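Local atomic coordinates of cytosine-specific methyltransferase (Escherichia coli O157:H7 EDL933, PDB entry 3G7U), a protein that probably methylates cytosine at carbon 5 in DNA, taking the methyl group from S-adenosyl-L-methionine, as in other C5-methyltransferases. Residues Gln111-Met124 against Thr163-Lys175. Numbering follows the deposited sequence.
Sequences QPLFFLAENVPGIM and TRYFFIGVKKSLK
Phe-115, Ala-117 and Asn-119 each trade two backbone hydrogen bonds with Gly-169, Phe-167 and Tyr-165 respectively, so strands 114-119 and 163-171 pair antiparallel. A seventh bond, Lys-171 N to Leu-113 O, extends the pairing at one end. The bonds of Ala-117 with Phe-167 are nearly straight (N-H...O 173° and 171°). Beyond Leu-113, Lys-171 NZ gives a hydrogen bond to Gln-111 OE1 (2.9 Å), in the plane of the amide carbonyl. The other half of that amide, NE2, is bound by Ser-108 O and Asp-142 OD2.

At the far end, in one of its two conformers, Arg-164 makes a side-on salt bridge to Glu-118. Arg-164 NE and Arg-164 NH1 both reach Glu-118 OE2, each at 2.8 Å, from the same face of the carboxylate. Arg-164 NH1 also gives a weak bond to Glu-118 OE1. Val-120 CG1 lies over the guanidinium face, 3.6 Å from Arg-164 CZ.

The Phe-115 ring lies over the backbone of Gly-169, whose CA makes a CH-pi contact. With CG anti to the carbonyl carbon (chi1 -58°) and the chain bent further on, Met-124 sets CG over the Tyr-165 ring and its sulfur at the edge of Phe-167. Ile-123 touches Cys-81, the predicted catalytic cysteine.

Here the sheet of the Rossmann-like methyltransferase fold turns from parallel to antiparallel: 74-77 lies parallel to 114-119, and 143-152 antiparallel to 163-171. Helix 94-110 covers Phe-115 and Ala-117; helix 353-367 covers Leu-116, Phe-166 and Ile-168.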
ATOM      1  N   GLN A 111     -22.489   7.648  -5.166  1.00 28.55           N
ATOM      2  CA  GLN A 111     -22.336   9.102  -4.955  1.00 29.22           C
ATOM      3  C   GLN A 111     -21.580   9.519  -3.679  1.00 27.85           C
ATOM      4  O   GLN A 111     -22.100  10.302  -2.892  1.00 23.89           O
ATOM      5  CB  GLN A 111     -23.721   9.825  -5.035  1.00 29.07           C
ATOM      6  CG  GLN A 111     -24.418   9.642  -6.376  1.00 32.99           C
ATOM      7  CD  GLN A 111     -23.832  10.548  -7.440  1.00 36.48           C
ATOM      8  OE1 GLN A 111     -23.669  11.742  -7.205  1.00 42.05           O
ATOM      9  NE2 GLN A 111     -23.520   9.993  -8.609  1.00 32.15           N
ATOM     10  N   PRO A 112     -20.329   9.029  -3.476  1.00 22.14           N
ATOM     11  CA  PRO A 112     -19.603   9.493  -2.315  1.00 21.23           C
ATOM     12  C   PRO A 112     -19.193  10.969  -2.448  1.00 18.54           C
ATOM     13  O   PRO A 112     -19.208  11.493  -3.569  1.00 27.96           O
ATOM     14  CB  PRO A 112     -18.315   8.645  -2.367  1.00 21.42           C
ATOM     15  CG  PRO A 112     -18.133   8.334  -3.825  1.00 22.36           C
ATOM     16  CD  PRO A 112     -19.543   8.066  -4.277  1.00 24.29           C
ATOM     17  N   LEU A 113     -18.793  11.590  -1.338  1.00 22.62           N
ATOM     18  CA  LEU A 113     -18.234  12.955  -1.376  1.00 23.84           C
ATOM     19  C   LEU A 113     -16.978  13.002  -2.246  1.00 28.35           C
ATOM     20  O   LEU A 113     -16.729  13.983  -2.914  1.00 25.49           O
ATOM     21  CB  LEU A 113     -17.902  13.448   0.029  1.00 27.27           C
ATOM     22  CG  LEU A 113     -19.113  13.509   0.988  1.00 29.00           C
ATOM     23  CD1 LEU A 113     -18.692  14.048   2.332  1.00 29.75           C
ATOM     24  CD2 LEU A 113     -20.311  14.287   0.375  1.00 32.28           C
ATOM     25  N   PHE A 114     -16.205  11.919  -2.257  1.00 23.21           N
ATOM     26  CA  PHE A 114     -15.017  11.885  -3.125  1.00 22.35           C
ATOM     27  C   PHE A 114     -14.697  10.454  -3.567  1.00 21.41           C
ATOM     28  O   PHE A 114     -15.187   9.473  -2.967  1.00 21.85           O
ATOM     29  CB  PHE A 114     -13.833  12.527  -2.388  1.00 25.49           C
ATOM     30  CG  PHE A 114     -13.178  11.635  -1.369  1.00 26.34           C
ATOM     31  CD1 PHE A 114     -12.081  10.851  -1.724  1.00 28.20           C
ATOM     32  CD2 PHE A 114     -13.610  11.611  -0.044  1.00 27.85           C
ATOM     33  CE1 PHE A 114     -11.461  10.023  -0.795  1.00 23.58           C
ATOM     34  CE2 PHE A 114     -12.987  10.792   0.907  1.00 28.00           C
ATOM     35  CZ  PHE A 114     -11.905  10.007   0.541  1.00 28.45           C
ATOM     36  N   PHE A 115     -13.911  10.325  -4.639  1.00 24.49           N
ATOM     37  CA  PHE A 115     -13.284   9.036  -4.943  1.00 18.49           C
ATOM     38  C   PHE A 115     -11.780   9.234  -5.078  1.00 23.24           C
ATOM     39  O   PHE A 115     -11.314  10.340  -5.405  1.00 19.47           O
ATOM     40  CB  PHE A 115     -13.866   8.371  -6.192  1.00 20.56           C
ATOM     41  CG  PHE A 115     -13.588   9.094  -7.484  1.00 28.72           C
ATOM     42  CD1 PHE A 115     -12.401   8.852  -8.213  1.00 26.66           C
ATOM     43  CD2 PHE A 115     -14.521   9.983  -8.011  1.00 26.29           C
ATOM     44  CE1 PHE A 115     -12.158   9.480  -9.407  1.00 27.19           C
ATOM     45  CE2 PHE A 115     -14.283  10.610  -9.211  1.00 28.43           C
ATOM     46  CZ  PHE A 115     -13.091  10.378  -9.914  1.00 29.68           C
ATOM     47  N   LEU A 116     -11.043   8.179  -4.776  1.00 22.71           N
ATOM     48  CA  LEU A 116      -9.593   8.174  -5.057  1.00 20.42           C
ATOM     49  C   LEU A 116      -9.331   6.810  -5.633  1.00 22.22           C
ATOM     50  O   LEU A 116      -9.558   5.783  -4.956  1.00 21.57           O
ATOM     51  CB  LEU A 116      -8.790   8.387  -3.779  1.00 23.83           C
ATOM     52  CG  LEU A 116      -7.241   8.308  -3.917  1.00 28.85           C
ATOM     53  CD1 LEU A 116      -6.593   9.174  -2.894  1.00 31.68           C
ATOM     54  CD2 LEU A 116      -6.690   6.885  -3.787  1.00 29.17           C
ATOM     55  N   ALA A 117      -8.803   6.785  -6.846  1.00 21.42           N
ATOM     56  CA  ALA A 117      -8.316   5.543  -7.461  1.00 22.07           C
ATOM     57  C   ALA A 117      -6.811   5.646  -7.628  1.00 24.00           C
ATOM     58  O   ALA A 117      -6.289   6.730  -7.900  1.00 22.64           O
ATOM     59  CB  ALA A 117      -8.949   5.330  -8.804  1.00 21.16           C
ATOM     60  N   GLU A 118      -6.123   4.538  -7.407  1.00 23.42           N
ATOM     61  CA  GLU A 118      -4.663   4.493  -7.621  1.00 24.03           C
ATOM     62  C   GLU A 118      -4.401   3.483  -8.726  1.00 27.32           C
ATOM     63  O   GLU A 118      -5.068   2.440  -8.803  1.00 23.59           O
ATOM     64  CB  GLU A 118      -3.926   4.145  -6.329  1.00 23.99           C
ATOM     65  CG  GLU A 118      -4.257   2.773  -5.685  1.00 31.96           C
ATOM     66  CD  GLU A 118      -3.474   1.588  -6.291  1.00 38.15           C
ATOM     67  OE1 GLU A 118      -3.740   0.423  -5.914  1.00 31.50           O
ATOM     68  OE2 GLU A 118      -2.576   1.814  -7.131  1.00 33.98           O
ATOM     69  N   ASN A 119      -3.454   3.781  -9.620  1.00 26.45           N
ATOM     70  CA  ASN A 119      -3.113   2.847 -10.671  1.00 24.42           C
ATOM     71  C   ASN A 119      -1.582   2.875 -10.871  1.00 30.75           C
ATOM     72  O   ASN A 119      -0.944   3.869 -10.599  1.00 31.57           O
ATOM     73  CB  ASN A 119      -3.786   3.187 -11.996  1.00 26.52           C
ATOM     74  CG  ASN A 119      -5.262   2.793 -12.039  1.00 34.33           C
ATOM     75  OD1 ASN A 119      -6.110   3.594 -11.667  1.00 33.58           O
ATOM     76  ND2 ASN A 119      -5.568   1.576 -12.526  1.00 29.06           N
ATOM     77  N   VAL A 120      -1.023   1.776 -11.339  1.00 32.13           N
ATOM     78  CA  VAL A 120       0.404   1.758 -11.740  1.00 31.19           C
ATOM     79  C   VAL A 120       0.526   2.228 -13.190  1.00 30.13           C
ATOM     80  O   VAL A 120      -0.449   2.163 -13.948  1.00 29.17           O
ATOM     81  CB  VAL A 120       0.993   0.326 -11.571  1.00 32.14           C
ATOM     82  CG1 VAL A 120       1.070  -0.031 -10.104  1.00 35.17           C
ATOM     83  CG2 VAL A 120       0.154  -0.699 -12.332  1.00 33.29           C
ATOM     84  N   PRO A 121       1.738   2.690 -13.609  1.00 33.19           N
ATOM     85  CA  PRO A 121       1.952   2.979 -15.036  1.00 29.37           C
ATOM     86  C   PRO A 121       1.478   1.863 -15.961  1.00 32.81           C
ATOM     87  O   PRO A 121       1.608   0.687 -15.625  1.00 32.64           O
ATOM     88  CB  PRO A 121       3.476   3.155 -15.113  1.00 33.85           C
ATOM     89  CG  PRO A 121       3.798   3.820 -13.795  1.00 30.06           C
ATOM     90  CD  PRO A 121       2.933   3.034 -12.807  1.00 31.21           C
ATOM     91  N   GLY A 122       0.914   2.244 -17.108  1.00 30.53           N
ATOM     92  CA  GLY A 122       0.245   1.322 -18.002  1.00 32.25           C
ATOM     93  C   GLY A 122      -1.138   1.862 -18.297  1.00 34.39           C
ATOM     94  O   GLY A 122      -1.665   1.694 -19.398  1.00 35.28           O
ATOM     95  N   ILE A 123      -1.714   2.523 -17.293  1.00 30.99           N
ATOM     96  CA  ILE A 123      -3.090   3.065 -17.357  1.00 32.27           C
ATOM     97  C   ILE A 123      -3.257   4.144 -18.451  1.00 32.58           C
ATOM     98  O   ILE A 123      -4.288   4.196 -19.134  1.00 33.66           O
ATOM     99  CB  ILE A 123      -3.542   3.553 -15.916  1.00 30.30           C
ATOM    100  CG1 ILE A 123      -4.996   4.054 -15.875  1.00 31.47           C
ATOM    101  CG2 ILE A 123      -2.609   4.619 -15.359  1.00 30.76           C
ATOM    102  CD1 ILE A 123      -6.003   3.112 -16.409  1.00 32.13           C
ATOM    103  N   MET A 124      -2.220   4.956 -18.688  1.00 33.19           N
ATOM    104  CA  MET A 124      -2.388   6.101 -19.587  1.00 29.94           C
ATOM    105  C   MET A 124      -2.271   5.784 -21.065  1.00 31.22           C
ATOM    106  O   MET A 124      -2.363   6.703 -21.884  1.00 32.96           O
ATOM    107  CB  MET A 124      -1.473   7.269 -19.204  1.00 25.93           C
ATOM    108  CG  MET A 124      -1.693   7.753 -17.793  1.00 34.55           C
ATOM    109  SD  MET A 124      -3.421   8.242 -17.524  1.00 28.69           S
ATOM    110  CE  MET A 124      -3.021   9.781 -16.837  1.00 39.86           C
ATOM    111  N   THR A 163       6.670   4.644  -8.730  1.00 31.65           N
ATOM    112  CA  THR A 163       5.739   5.695  -9.118  1.00 33.76           C
ATOM    113  C   THR A 163       4.313   5.142  -9.166  1.00 32.38           C
ATOM    114  O   THR A 163       4.103   3.954  -9.388  1.00 33.22           O
ATOM    115  CB  THR A 163       6.106   6.368 -10.456  1.00 34.31           C
ATOM    116  OG1 THR A 163       6.123   5.387 -11.486  1.00 41.44           O
ATOM    117  CG2 THR A 163       7.482   7.018 -10.389  1.00 34.93           C
ATOM    118  N   ARG A 164       3.337   6.031  -8.964  1.00 29.94           N
ATOM    119  CA  ARG A 164       1.927   5.654  -8.833  0.50 31.11           C
ATOM    120  C   ARG A 164       1.101   6.793  -9.404  1.00 28.34           C
ATOM    121  O   ARG A 164       1.470   7.928  -9.187  1.00 28.02           O
ATOM    122  CB  ARG A 164       1.583   5.565  -7.340  0.50 30.07           C
ATOM    123  CG  ARG A 164       0.527   4.544  -6.971  0.50 31.94           C
ATOM    124  CD  ARG A 164       1.154   3.174  -6.763  0.50 29.66           C
ATOM    125  NE  ARG A 164       0.164   2.106  -6.804  0.50 31.11           N
ATOM    126  CZ  ARG A 164       0.446   0.822  -6.612  0.50 32.51           C
ATOM    127  NH1 ARG A 164      -0.515  -0.086  -6.663  0.50 35.60           N
ATOM    128  NH2 ARG A 164       1.687   0.438  -6.364  0.50 32.09           N
ATOM    129  N   TYR A 165      -0.017   6.497 -10.078  1.00 27.62           N
ATOM    130  CA  TYR A 165      -0.949   7.557 -10.470  1.00 27.06           C
ATOM    131  C   TYR A 165      -2.087   7.586  -9.461  1.00 26.21           C
ATOM    132  O   TYR A 165      -2.551   6.528  -9.026  1.00 28.85           O
ATOM    133  CB  TYR A 165      -1.568   7.244 -11.809  1.00 27.91           C
ATOM    134  CG  TYR A 165      -0.692   7.505 -13.019  1.00 30.85           C
ATOM    135  CD1 TYR A 165      -0.523   8.797 -13.528  1.00 30.79           C
ATOM    136  CD2 TYR A 165      -0.092   6.446 -13.686  1.00 29.49           C
ATOM    137  CE1 TYR A 165       0.268   9.023 -14.678  1.00 32.29           C
ATOM    138  CE2 TYR A 165       0.704   6.661 -14.837  1.00 32.03           C
ATOM    139  CZ  TYR A 165       0.870   7.947 -15.312  1.00 30.00           C
ATOM    140  OH  TYR A 165       1.619   8.147 -16.448  1.00 33.24           O
ATOM    141  N   PHE A 166      -2.534   8.778  -9.081  1.00 24.42           N
ATOM    142  CA  PHE A 166      -3.758   8.916  -8.302  1.00 24.92           C
ATOM    143  C   PHE A 166      -4.767   9.731  -9.079  1.00 25.97           C
ATOM    144  O   PHE A 166      -4.432  10.777  -9.629  1.00 26.08           O
ATOM    145  CB  PHE A 166      -3.457   9.595  -6.997  1.00 20.47           C
ATOM    146  CG  PHE A 166      -2.685   8.742  -6.041  1.00 27.65           C
ATOM    147  CD1 PHE A 166      -3.348   7.944  -5.116  1.00 29.59           C
ATOM    148  CD2 PHE A 166      -1.290   8.715  -6.064  1.00 31.61           C
ATOM    149  CE1 PHE A 166      -2.621   7.128  -4.192  1.00 27.62           C
ATOM    150  CE2 PHE A 166      -0.569   7.893  -5.149  1.00 29.90           C
ATOM    151  CZ  PHE A 166      -1.244   7.116  -4.219  1.00 30.42           C
ATOM    152  N   PHE A 167      -6.006   9.234  -9.122  1.00 22.49           N
ATOM    153  CA  PHE A 167      -7.100   9.887  -9.824  1.00 22.25           C
ATOM    154  C   PHE A 167      -8.134  10.250  -8.779  1.00 24.40           C
ATOM    155  O   PHE A 167      -8.655   9.348  -8.146  1.00 23.67           O
ATOM    156  CB  PHE A 167      -7.717   8.957 -10.852  1.00 25.01           C
ATOM    157  CG  PHE A 167      -6.750   8.529 -11.931  1.00 30.59           C
ATOM    158  CD1 PHE A 167      -6.513   9.337 -13.030  1.00 36.58           C
ATOM    159  CD2 PHE A 167      -6.063   7.321 -11.831  1.00 32.76           C
ATOM    160  CE1 PHE A 167      -5.594   8.949 -14.032  1.00 37.97           C
ATOM    161  CE2 PHE A 167      -5.148   6.919 -12.821  1.00 36.65           C
ATOM    162  CZ  PHE A 167      -4.917   7.729 -13.914  1.00 32.93           C
ATOM    163  N   ILE A 168      -8.388  11.558  -8.586  1.00 24.04           N
ATOM    164  CA  ILE A 168      -9.232  12.033  -7.467  1.00 25.31           C
ATOM    165  C   ILE A 168     -10.429  12.809  -8.040  1.00 30.07           C
ATOM    166  O   ILE A 168     -10.285  13.545  -9.019  1.00 26.29           O
ATOM    167  CB  ILE A 168      -8.430  12.901  -6.472  1.00 30.42           C
ATOM    168  CG1 ILE A 168      -7.370  12.063  -5.765  1.00 24.94           C
ATOM    169  CG2 ILE A 168      -9.350  13.561  -5.410  1.00 30.01           C
ATOM    170  CD1 ILE A 168      -6.261  12.885  -5.139  1.00 31.85           C
ATOM    171  N   GLY A 169     -11.620  12.617  -7.464  1.00 24.03           N
ATOM    172  CA  GLY A 169     -12.779  13.395  -7.920  1.00 27.99           C
ATOM    173  C   GLY A 169     -13.486  13.827  -6.666  1.00 27.38           C
ATOM    174  O   GLY A 169     -13.435  13.133  -5.662  1.00 24.62           O
ATOM    175  N   VAL A 170     -14.123  14.996  -6.697  1.00 26.27           N
ATOM    176  CA  VAL A 170     -14.842  15.477  -5.528  0.50 26.54           C
ATOM    177  C   VAL A 170     -16.207  15.949  -5.985  1.00 26.79           C
ATOM    178  O   VAL A 170     -16.361  16.455  -7.079  1.00 29.44           O
ATOM    179  CB  VAL A 170     -14.133  16.615  -4.746  0.50 25.67           C
ATOM    180  CG1 VAL A 170     -12.878  16.114  -4.010  0.50 26.00           C
ATOM    181  CG2 VAL A 170     -13.849  17.815  -5.639  0.50 21.74           C
ATOM    182  N   LYS A 171     -17.213  15.695  -5.160  1.00 27.60           N
ATOM    183  CA  LYS A 171     -18.593  15.975  -5.548  1.00 29.00           C
ATOM    184  C   LYS A 171     -18.718  17.475  -5.811  1.00 25.92           C
ATOM    185  O   LYS A 171     -18.282  18.301  -4.971  1.00 30.59           O
ATOM    186  CB  LYS A 171     -19.533  15.562  -4.411  1.00 32.58           C
ATOM    187  CG  LYS A 171     -20.743  14.786  -4.854  1.00 35.98           C
ATOM    188  CD  LYS A 171     -21.583  14.511  -3.616  1.00 41.59           C
ATOM    189  CE  LYS A 171     -22.681  13.502  -3.889  1.00 49.16           C
ATOM    190  NZ  LYS A 171     -23.418  13.772  -5.171  1.00 57.52           N
ATOM    191  N   LYS A 172     -19.262  17.790  -6.973  1.00 30.78           N
ATOM    192  CA  LYS A 172     -19.521  19.183  -7.389  1.00 38.19           C
ATOM    193  C   LYS A 172     -20.318  19.984  -6.362  1.00 40.36           C
ATOM    194  O   LYS A 172     -20.002  21.152  -6.088  1.00 44.45           O
ATOM    195  CB  LYS A 172     -20.228  19.209  -8.722  1.00 39.47           C
ATOM    196  CG  LYS A 172     -19.292  19.164  -9.851  1.00 37.18           C
ATOM    197  CD  LYS A 172     -20.023  18.864 -11.102  1.00 39.53           C
ATOM    198  CE  LYS A 172     -19.082  18.982 -12.255  1.00 43.41           C
ATOM    199  NZ  LYS A 172     -19.768  18.456 -13.436  1.00 52.65           N
ATOM    200  N   SER A 173     -21.305  19.331  -5.762  1.00 40.84           N
ATOM    201  CA  SER A 173     -22.157  19.921  -4.725  1.00 44.57           C
ATOM    202  C   SER A 173     -21.385  20.512  -3.552  1.00 45.05           C
ATOM    203  O   SER A 173     -21.901  21.357  -2.820  1.00 49.05           O
ATOM    204  CB  SER A 173     -23.171  18.877  -4.234  1.00 46.96           C
ATOM    205  OG  SER A 173     -22.676  18.118  -3.140  1.00 52.68           O
ATOM    206  N   LEU A 174     -20.143  20.084  -3.366  1.00 43.65           N
ATOM    207  CA  LEU A 174     -19.368  20.544  -2.215  1.00 40.29           C
ATOM    208  C   LEU A 174     -18.733  21.914  -2.445  1.00 42.86           C
ATOM    209  O   LEU A 174     -18.319  22.580  -1.470  1.00 42.43           O
ATOM    210  CB  LEU A 174     -18.274  19.534  -1.866  1.00 43.71           C
ATOM    211  CG  LEU A 174     -18.720  18.203  -1.238  1.00 43.24           C
ATOM    212  CD1 LEU A 174     -17.577  17.212  -1.275  1.00 40.43           C
ATOM    213  CD2 LEU A 174     -19.209  18.420   0.192  1.00 42.17           C
ATOM    214  N   LYS A 175     -18.641  22.293  -3.725  1.00 44.09           N
ATOM    215  CA  LYS A 175     -18.035  23.558  -4.174  1.00 49.68           C
ATOM    216  C   LYS A 175     -16.709  23.810  -3.474  1.00 52.30           C
ATOM    217  O   LYS A 175     -16.548  24.797  -2.748  1.00 53.71           O
ATOM    218  CB  LYS A 175     -18.968  24.754  -3.931  1.00 51.17           C
ATOM    219  CG  LYS A 175     -20.424  24.556  -4.281  1.00 52.93           C
ATOM    220  CD  LYS A 175     -21.249  25.574  -3.509  1.00 57.83           C
ATOM    221  CE  LYS A 175     -22.685  25.621  -3.990  1.00 61.93           C
ATOM    222  NZ  LYS A 175     -22.802  25.728  -5.471  1.00 64.62           N
TER